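Local structure of regulatory protein BlaR1 (Bacillus licheniformis, 1NRF) at residues K236-A239 against G240-A243; E22-S25 against T26-D29; D174-Q177 against S178-E181. The protein probably senses beta-lactam antibiotics outside the cell, where acylation of a serine in its C-terminal sensor domain triggers a signal relayed across the membrane. One frame throughout, in Å; residues are numbered along the deposited sequence.

Overall arrangement
Each contact is local: a loop turning into the first turn of a helix of the sensor domain. Along the chain the order is contact 2, contact 3, contact 1. Contacts 1 and 2 lie on the same side of the chain's centre, their centres about 16 Å apart, and helix 239-253, which begins in contact 1, also packs against Tyr-24 and Phe-27 of contact 2. Contact 3 lies across the molecule, its centre about 31 Å from that of contact 1 and about 36 Å from that of contact 2, where helix 177-187 packs on helix 66-76. Contacts 1 and 2 thus lie beside the sheet of the penicillin-binding fold, and contact 3 among its helices.

Contact 1: K236-A239 against G240-A243; sequences KRAA and GSSA
Lys-236 curls over the start of the following helix and gives its NZ to the hydroxyl of Ser-242, six residues on, with 2.8 Å between NZ and OG. The lysine chain bends at each torsion beyond CB, so that its methylenes arch round Ser-242 OG while the amine returns to it from the far end. With OG beside its own backbone N (chi1 -64°), the serine hydroxyl also faces back to Ala-238 O, to which it donates a weak bond. A relay from amine to hydroxyl to carbonyl thus spans the junction.

Ala-238 holds the N-cap position although its methyl group cannot cap anything. Its carbonyl oxygen gathers the first helical donors instead: Ser-242 N approaches in the carbonyl plane, 3.2 Å from Ala-238 O, and Ser-241 N adds a weak bond. The bond from Ser-242 N is already a regular i+4 bond, and Ala-243 N repeats the pattern on Ala-239 O at 2.9 Å. The chain enters this turn through an inverse gamma turn centred on Ala-238, closed by a weak bond from Ala-239 N to Arg-237 O. An early amide that the N-cap residue leaves uncapped, Gly-240 N, is bonded by Thr-203 OG1.

Ser-242 and Ala-243 rest on strand 225-234, and Phe-31 touches both Lys-236 and Ser-242. Gly-240 lies about 8 Å from the side chain of Ser-63, the probable acylation site. The arrangement belongs to the junction between the last strand and the C-terminal helix in the penicillin-binding transpeptidase fold.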
ATOM      1  N   LYS A 236      -0.184   0.312  19.315  1.00 50.25           N
ATOM      2  CA  LYS A 236      -1.248   1.155  18.771  1.00 49.43           C
ATOM      3  C   LYS A 236      -2.269   0.280  18.055  1.00 49.80           C
ATOM      4  O   LYS A 236      -1.917  -0.459  17.133  1.00 50.53           O
ATOM      5  CB  LYS A 236      -0.678   2.166  17.772  1.00 49.92           C
ATOM      6  CG  LYS A 236       0.209   3.232  18.372  1.00 49.26           C
ATOM      7  CD  LYS A 236      -0.539   4.068  19.392  1.00 48.70           C
ATOM      8  CE  LYS A 236      -0.182   5.527  19.251  1.00 48.07           C
ATOM      9  NZ  LYS A 236      -0.629   6.025  17.923  1.00 46.13           N
ATOM     10  N   ARG A 237      -3.529   0.364  18.474  1.00 48.68           N
ATOM     11  CA  ARG A 237      -4.594  -0.426  17.863  1.00 47.09           C
ATOM     12  C   ARG A 237      -4.721  -0.119  16.370  1.00 46.26           C
ATOM     13  O   ARG A 237      -4.777  -1.029  15.537  1.00 46.83           O
ATOM     14  CB  ARG A 237      -5.925  -0.146  18.565  1.00 50.31           C
ATOM     15  CG  ARG A 237      -6.095  -0.821  19.923  1.00 52.54           C
ATOM     16  CD  ARG A 237      -6.519  -2.272  19.757  1.00 57.60           C
ATOM     17  NE  ARG A 237      -6.992  -2.872  21.003  1.00 59.64           N
ATOM     18  CZ  ARG A 237      -7.815  -3.918  21.061  1.00 61.83           C
ATOM     19  NH1 ARG A 237      -8.261  -4.482  19.945  1.00 60.66           N
ATOM     20  NH2 ARG A 237      -8.205  -4.393  22.239  1.00 63.33           N
ATOM     21  N   ALA A 238      -4.763   1.165  16.031  1.00 43.45           N
ATOM     22  CA  ALA A 238      -4.879   1.573  14.641  1.00 39.69           C
ATOM     23  C   ALA A 238      -3.482   1.840  14.093  1.00 38.07           C
ATOM     24  O   ALA A 238      -3.078   2.989  13.903  1.00 38.44           O
ATOM     25  CB  ALA A 238      -5.748   2.810  14.532  1.00 40.58           C
ATOM     26  N   ALA A 239      -2.748   0.761  13.848  1.00 34.82           N
ATOM     27  CA  ALA A 239      -1.392   0.844  13.344  1.00 32.33           C
ATOM     28  C   ALA A 239      -1.323   1.512  11.973  1.00 31.85           C
ATOM     29  O   ALA A 239      -0.379   2.236  11.687  1.00 31.74           O
ATOM     30  CB  ALA A 239      -0.787  -0.537  13.291  1.00 30.41           C
ATOM     31  N   GLY A 240      -2.329   1.277  11.133  1.00 30.76           N
ATOM     32  CA  GLY A 240      -2.329   1.881   9.812  1.00 28.65           C
ATOM     33  C   GLY A 240      -2.329   3.401   9.870  1.00 29.88           C
ATOM     34  O   GLY A 240      -1.651   4.061   9.086  1.00 32.35           O
ATOM     35  N   SER A 241      -3.094   3.960  10.800  1.00 28.92           N
ATOM     36  CA  SER A 241      -3.187   5.402  10.957  1.00 28.40           C
ATOM     37  C   SER A 241      -1.894   5.956  11.528  1.00 26.80           C
ATOM     38  O   SER A 241      -1.377   6.965  11.061  1.00 26.19           O
ATOM     39  CB  SER A 241      -4.351   5.767  11.889  1.00 30.89           C
ATOM     40  OG  SER A 241      -5.593   5.340  11.354  1.00 35.43           O
ATOM     41  N   SER A 242      -1.370   5.279  12.540  1.00 26.33           N
ATOM     42  CA  SER A 242      -0.138   5.713  13.171  1.00 25.81           C
ATOM     43  C   SER A 242       1.034   5.686  12.205  1.00 25.31           C
ATOM     44  O   SER A 242       1.898   6.564  12.252  1.00 26.90           O
ATOM     45  CB  SER A 242       0.155   4.846  14.391  1.00 26.53           C
ATOM     46  OG  SER A 242      -0.857   5.025  15.367  1.00 29.37           O
ATOM     47  N   ALA A 243       1.069   4.682  11.336  1.00 22.85           N
ATOM     48  CA  ALA A 243       2.145   4.575  10.356  1.00 25.13           C
ATOM     49  C   ALA A 243       2.019   5.701   9.325  1.00 25.55           C
ATOM     50  O   ALA A 243       3.018   6.216   8.833  1.00 25.61           O
ATOM     51  CB  ALA A 243       2.105   3.215   9.661  1.00 22.30           C
TER

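Contact 2: E22-S25 against T26-D29; sequences EDYS and TFFD
Tyr-24 O accepts from Phe-27 N at 2.8 Å, the donor lying above the carbonyl plane, and one residue later Asp-29 N closes a straighter bond on Ser-25 O (N-H...O angle 153°), so that the backbone winds directly into the short helix 25-29. An Asx turn leads into it: Asp-23 OD2 accepts from Ser-25 N, two residues on, at 3.1 Å.

The same carboxylate oxygen has a second donor in Ser-25 OG, which meets it on the syn lone pair at 2.7 Å, whereas the amide comes from above the carboxylate plane. Two bonds from a single residue therefore fix the rotation of the Asp-23 carboxylate, and Tyr-50 OH is a further partner of the serine hydroxyl.

Two phenylalanines, Phe-27 and Phe-28, approach the Tyr-24 carbonyl. Phe-27 CD2 rests 3.8 Å from Tyr-24 CB, and the two side chains cross obliquely. Phe-28 turns a ring edge to the carbonyl, with CD2 3.3 Å from Tyr-24 O and the oxygen in the plane of the ring. Its CG lies beside the backbone N (chi1 -74°), which turns the ring back toward the Tyr-24 carbonyl. Farther out, Tyr-24 meets Phe-37 nearly perpendicularly, Phe-28 meets Tyr-50, and Phe-27 lies against Ile-250 and Lys-253 of helix 239-253. The turn thereby packs the chain leaving edge strand 18-21 against helix 239-253.

At its polar margin Tyr-24 OH makes a weak bond to Glu-22 OE1, while Glu-22 OE2 forms a salt bridge with Lys-254. Where loop meets helix, a water donates to Asp-23 O and lies 2.7 Å from Thr-26 OG1, bridging the two.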
ATOM      1  N   GLU A  22      19.339   7.492   7.508  1.00 48.69           N
ATOM      2  CA  GLU A  22      19.009   8.542   8.462  1.00 49.79           C
ATOM      3  C   GLU A  22      18.289   7.977   9.667  1.00 49.96           C
ATOM      4  O   GLU A  22      17.801   6.845   9.644  1.00 49.92           O
ATOM      5  CB  GLU A  22      18.156   9.620   7.805  1.00 50.55           C
ATOM      6  CG  GLU A  22      18.935  10.477   6.838  1.00 53.76           C
ATOM      7  CD  GLU A  22      18.101  11.588   6.249  1.00 56.26           C
ATOM      8  OE1 GLU A  22      17.487  12.345   7.030  1.00 55.53           O
ATOM      9  OE2 GLU A  22      18.066  11.706   5.006  1.00 59.22           O
ATOM     10  N   ASP A  23      18.229   8.774  10.726  1.00 49.79           N
ATOM     11  CA  ASP A  23      17.583   8.348  11.957  1.00 50.37           C
ATOM     12  C   ASP A  23      16.285   9.113  12.181  1.00 48.96           C
ATOM     13  O   ASP A  23      16.289  10.339  12.266  1.00 48.51           O
ATOM     14  CB  ASP A  23      18.529   8.567  13.142  1.00 50.42           C
ATOM     15  CG  ASP A  23      18.019   7.934  14.414  1.00 50.72           C
ATOM     16  OD1 ASP A  23      18.643   8.136  15.473  1.00 51.48           O
ATOM     17  OD2 ASP A  23      16.993   7.228  14.354  1.00 51.29           O
ATOM     18  N   TYR A  24      15.179   8.381  12.275  1.00 48.14           N
ATOM     19  CA  TYR A  24      13.878   8.992  12.494  1.00 46.98           C
ATOM     20  C   TYR A  24      13.181   8.356  13.686  1.00 46.49           C
ATOM     21  O   TYR A  24      11.965   8.472  13.847  1.00 46.67           O
ATOM     22  CB  TYR A  24      13.014   8.840  11.250  1.00 48.32           C
ATOM     23  CG  TYR A  24      13.616   9.441  10.006  1.00 48.01           C
ATOM     24  CD1 TYR A  24      13.901  10.802   9.929  1.00 48.83           C
ATOM     25  CD2 TYR A  24      13.878   8.651   8.893  1.00 49.55           C
ATOM     26  CE1 TYR A  24      14.428  11.362   8.762  1.00 49.91           C
ATOM     27  CE2 TYR A  24      14.402   9.195   7.728  1.00 50.49           C
ATOM     28  CZ  TYR A  24      14.673  10.546   7.667  1.00 49.62           C
ATOM     29  OH  TYR A  24      15.178  11.066   6.501  1.00 51.86           O
ATOM     30  N   SER A  25      13.969   7.685  14.519  1.00 45.96           N
ATOM     31  CA  SER A  25      13.470   7.026  15.720  1.00 45.86           C
ATOM     32  C   SER A  25      12.417   7.841  16.462  1.00 44.94           C
ATOM     33  O   SER A  25      11.328   7.344  16.754  1.00 44.24           O
ATOM     34  CB  SER A  25      14.627   6.741  16.683  1.00 46.28           C
ATOM     35  OG  SER A  25      15.519   5.787  16.145  1.00 48.65           O
ATOM     36  N   THR A  26      12.758   9.089  16.774  1.00 45.14           N
ATOM     37  CA  THR A  26      11.868   9.987  17.507  1.00 45.39           C
ATOM     38  C   THR A  26      10.472  10.114  16.891  1.00 44.21           C
ATOM     39  O   THR A  26       9.483  10.301  17.605  1.00 41.60           O
ATOM     40  CB  THR A  26      12.503  11.394  17.645  1.00 47.38           C
ATOM     41  OG1 THR A  26      12.965  11.844  16.363  1.00 49.70           O
ATOM     42  CG2 THR A  26      13.678  11.355  18.615  1.00 47.92           C
ATOM     43  N   PHE A  27      10.392  10.017  15.567  1.00 43.30           N
ATOM     44  CA  PHE A  27       9.106  10.103  14.893  1.00 43.48           C
ATOM     45  C   PHE A  27       8.308   8.833  15.168  1.00 42.75           C
ATOM     46  O   PHE A  27       7.083   8.868  15.258  1.00 44.20           O
ATOM     47  CB  PHE A  27       9.304  10.296  13.389  1.00 44.46           C
ATOM     48  CG  PHE A  27       9.838  11.647  13.025  1.00 44.44           C
ATOM     49  CD1 PHE A  27       9.027  12.774  13.112  1.00 45.95           C
ATOM     50  CD2 PHE A  27      11.160  11.803  12.631  1.00 44.26           C
ATOM     51  CE1 PHE A  27       9.528  14.037  12.813  1.00 45.92           C
ATOM     52  CE2 PHE A  27      11.670  13.057  12.332  1.00 45.04           C
ATOM     53  CZ  PHE A  27      10.853  14.177  12.423  1.00 45.96           C
ATOM     54  N   PHE A  28       9.011   7.715  15.306  1.00 41.27           N
ATOM     55  CA  PHE A  28       8.367   6.439  15.603  1.00 40.72           C
ATOM     56  C   PHE A  28       8.050   6.370  17.101  1.00 41.71           C
ATOM     57  O   PHE A  28       7.023   5.823  17.507  1.00 42.10           O
ATOM     58  CB  PHE A  28       9.285   5.279  15.196  1.00 37.12           C
ATOM     59  CG  PHE A  28       9.372   5.064  13.706  1.00 34.78           C
ATOM     60  CD1 PHE A  28       8.751   3.966  13.110  1.00 31.92           C
ATOM     61  CD2 PHE A  28      10.056   5.968  12.893  1.00 35.14           C
ATOM     62  CE1 PHE A  28       8.807   3.770  11.737  1.00 28.98           C
ATOM     63  CE2 PHE A  28      10.116   5.778  11.510  1.00 31.40           C
ATOM     64  CZ  PHE A  28       9.491   4.678  10.934  1.00 31.24           C
ATOM     65  N   ASP A  29       8.932   6.947  17.914  1.00 41.46           N
ATOM     66  CA  ASP A  29       8.765   6.972  19.367  1.00 40.64           C
ATOM     67  C   ASP A  29       7.463   7.652  19.775  1.00 39.82           C
ATOM     68  O   ASP A  29       6.828   7.251  20.749  1.00 37.95           O
ATOM     69  CB  ASP A  29       9.923   7.733  20.026  1.00 42.51           C
ATOM     70  CG  ASP A  29      11.272   7.090  19.782  1.00 44.07           C
ATOM     71  OD1 ASP A  29      12.294   7.775  20.004  1.00 44.19           O
ATOM     72  OD2 ASP A  29      11.317   5.907  19.378  1.00 46.85           O
TER
HETATM   73  O   HOH W   1      14.781  11.135  14.568  1.00 39.40           O

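Contact 3: D174-Q177 against S178-E181; sequences DFKQ and SNIE
Lys-176 and Asn-179 meet at the start of helix 177-187, the aliphatic chain of the lysine passing obliquely across the asparagine amide. Lys-176 CB lies 3.5 Å from Asn-179 ND2, and CE comes back to the same nitrogen because the chain bends at chi3 (-70°). This is an approach of methylenes to an amide; the polar partner of ND2 is Glu-75 OE2.

Beside it, Ile-180 reaches toward the loop. Its CD1 stands 4.0 Å from Phe-175 CB and near the plane of the phenylalanine ring, at the ring edge, so the apolar part of the contact is made by a methyl group and a methylene rather than by a ring face. On the outer side Gln-177 and Glu-181 run alongside each other and point the same way, their amide and carboxylate planes only 20° apart. Gln-177 CG lies 3.4 Å from Glu-181 OE2; with CG anti to the backbone N (chi1 167°), the glutamine chain leaves the helix start outward, and Glu-181 reaches back to run beside it.

The backbone sets these positions. Asn-179 N donates to Lys-176 O, the carbonyl oxygen of the N-cap residue, at 3.0 Å from above the carbonyl plane, and Ile-180 N adds a weak bond to the same oxygen. Glu-181 N then reaches Gln-177 O almost straight, with an N-H...O angle of 170°.

In the next shell Glu-75 OE2 accepts from both Lys-176 N and Asn-179 ND2, tying the loop and the new helix to one carboxylate, which would probably favour its ionised form. Phe-175 and Ile-180 both press on Leu-71, and Asn-179 on Leu-74, so that helix 177-187, entered from the loop after helix 158-170 and leading on to edge strand 188-192, is seated against helix 66-76.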
ATOM      1  N   ASP A 174       3.254  -2.619 -18.039  1.00 40.42           N
ATOM      2  CA  ASP A 174       2.479  -2.451 -19.261  1.00 41.51           C
ATOM      3  C   ASP A 174       1.026  -2.922 -19.196  1.00 41.80           C
ATOM      4  O   ASP A 174       0.630  -3.863 -19.890  1.00 41.31           O
ATOM      5  CB  ASP A 174       3.204  -3.152 -20.410  1.00 42.61           C
ATOM      6  CG  ASP A 174       2.559  -2.892 -21.748  1.00 44.72           C
ATOM      7  OD1 ASP A 174       2.100  -1.751 -21.978  1.00 45.33           O
ATOM      8  OD2 ASP A 174       2.520  -3.825 -22.573  1.00 47.93           O
ATOM      9  N   PHE A 175       0.238  -2.269 -18.348  1.00 41.39           N
ATOM     10  CA  PHE A 175      -1.177  -2.582 -18.213  1.00 40.38           C
ATOM     11  C   PHE A 175      -1.909  -1.494 -18.984  1.00 40.18           C
ATOM     12  O   PHE A 175      -1.315  -0.477 -19.326  1.00 39.28           O
ATOM     13  CB  PHE A 175      -1.604  -2.552 -16.740  1.00 39.52           C
ATOM     14  CG  PHE A 175      -1.128  -3.738 -15.940  1.00 38.45           C
ATOM     15  CD1 PHE A 175      -1.439  -5.033 -16.344  1.00 37.89           C
ATOM     16  CD2 PHE A 175      -0.369  -3.559 -14.782  1.00 36.33           C
ATOM     17  CE1 PHE A 175      -1.004  -6.136 -15.611  1.00 40.09           C
ATOM     18  CE2 PHE A 175       0.071  -4.647 -14.044  1.00 37.42           C
ATOM     19  CZ  PHE A 175      -0.247  -5.944 -14.459  1.00 38.86           C
ATOM     20  N   LYS A 176      -3.190  -1.696 -19.268  1.00 42.13           N
ATOM     21  CA  LYS A 176      -3.934  -0.677 -19.997  1.00 43.96           C
ATOM     22  C   LYS A 176      -3.779   0.654 -19.250  1.00 44.23           C
ATOM     23  O   LYS A 176      -4.022   0.742 -18.040  1.00 43.99           O
ATOM     24  CB  LYS A 176      -5.413  -1.077 -20.128  1.00 43.58           C
ATOM     25  CG  LYS A 176      -5.646  -2.274 -21.059  1.00 46.14           C
ATOM     26  CD  LYS A 176      -7.126  -2.669 -21.156  1.00 47.37           C
ATOM     27  CE  LYS A 176      -7.644  -3.294 -19.857  1.00 48.12           C
ATOM     28  NZ  LYS A 176      -9.126  -3.556 -19.856  1.00 46.83           N
ATOM     29  N   GLN A 177      -3.333   1.673 -19.979  1.00 44.19           N
ATOM     30  CA  GLN A 177      -3.114   3.002 -19.423  1.00 45.54           C
ATOM     31  C   GLN A 177      -4.307   3.465 -18.585  1.00 44.95           C
ATOM     32  O   GLN A 177      -4.144   4.097 -17.539  1.00 43.25           O
ATOM     33  CB  GLN A 177      -2.851   3.980 -20.566  1.00 47.95           C
ATOM     34  CG  GLN A 177      -2.917   5.439 -20.182  1.00 52.97           C
ATOM     35  CD  GLN A 177      -3.269   6.325 -21.365  1.00 55.34           C
ATOM     36  OE1 GLN A 177      -2.468   6.500 -22.289  1.00 56.32           O
ATOM     37  NE2 GLN A 177      -4.483   6.878 -21.348  1.00 56.24           N
ATOM     38  N   SER A 178      -5.504   3.121 -19.048  1.00 43.21           N
ATOM     39  CA  SER A 178      -6.743   3.483 -18.374  1.00 42.68           C
ATOM     40  C   SER A 178      -6.898   2.935 -16.954  1.00 40.68           C
ATOM     41  O   SER A 178      -7.367   3.639 -16.061  1.00 41.69           O
ATOM     42  CB  SER A 178      -7.935   3.023 -19.219  1.00 44.19           C
ATOM     43  OG  SER A 178      -9.164   3.263 -18.553  1.00 47.87           O
ATOM     44  N   ASN A 179      -6.517   1.683 -16.743  1.00 38.10           N
ATOM     45  CA  ASN A 179      -6.652   1.079 -15.424  1.00 37.43           C
ATOM     46  C   ASN A 179      -5.662   1.646 -14.409  1.00 39.13           C
ATOM     47  O   ASN A 179      -5.999   1.810 -13.234  1.00 39.12           O
ATOM     48  CB  ASN A 179      -6.506  -0.434 -15.536  1.00 35.93           C
ATOM     49  CG  ASN A 179      -7.523  -1.035 -16.488  1.00 36.46           C
ATOM     50  OD1 ASN A 179      -8.666  -0.593 -16.541  1.00 36.17           O
ATOM     51  ND2 ASN A 179      -7.117  -2.051 -17.234  1.00 36.86           N
ATOM     52  N   ILE A 180      -4.447   1.944 -14.866  1.00 38.36           N
ATOM     53  CA  ILE A 180      -3.415   2.528 -14.009  1.00 39.66           C
ATOM     54  C   ILE A 180      -3.977   3.832 -13.440  1.00 40.50           C
ATOM     55  O   ILE A 180      -3.938   4.071 -12.233  1.00 39.80           O
ATOM     56  CB  ILE A 180      -2.129   2.886 -14.817  1.00 39.80           C
ATOM     57  CG1 ILE A 180      -1.510   1.630 -15.437  1.00 39.30           C
ATOM     58  CG2 ILE A 180      -1.137   3.608 -13.916  1.00 39.42           C
ATOM     59  CD1 ILE A 180      -0.976   0.637 -14.425  1.00 39.17           C
ATOM     60  N   GLU A 181      -4.487   4.673 -14.337  1.00 41.42           N
ATOM     61  CA  GLU A 181      -5.065   5.963 -13.971  1.00 42.03           C
ATOM     62  C   GLU A 181      -6.210   5.790 -12.982  1.00 40.06           C
ATOM     63  O   GLU A 181      -6.380   6.610 -12.077  1.00 38.71           O
ATOM     64  CB  GLU A 181      -5.575   6.688 -15.221  1.00 43.99           C
ATOM     65  CG  GLU A 181      -4.553   7.588 -15.883  1.00 48.36           C
ATOM     66  CD  GLU A 181      -4.955   7.982 -17.304  1.00 52.64           C
ATOM     67  OE1 GLU A 181      -6.146   8.311 -17.529  1.00 54.14           O
ATOM     68  OE2 GLU A 181      -4.073   7.972 -18.193  1.00 53.56           O
TER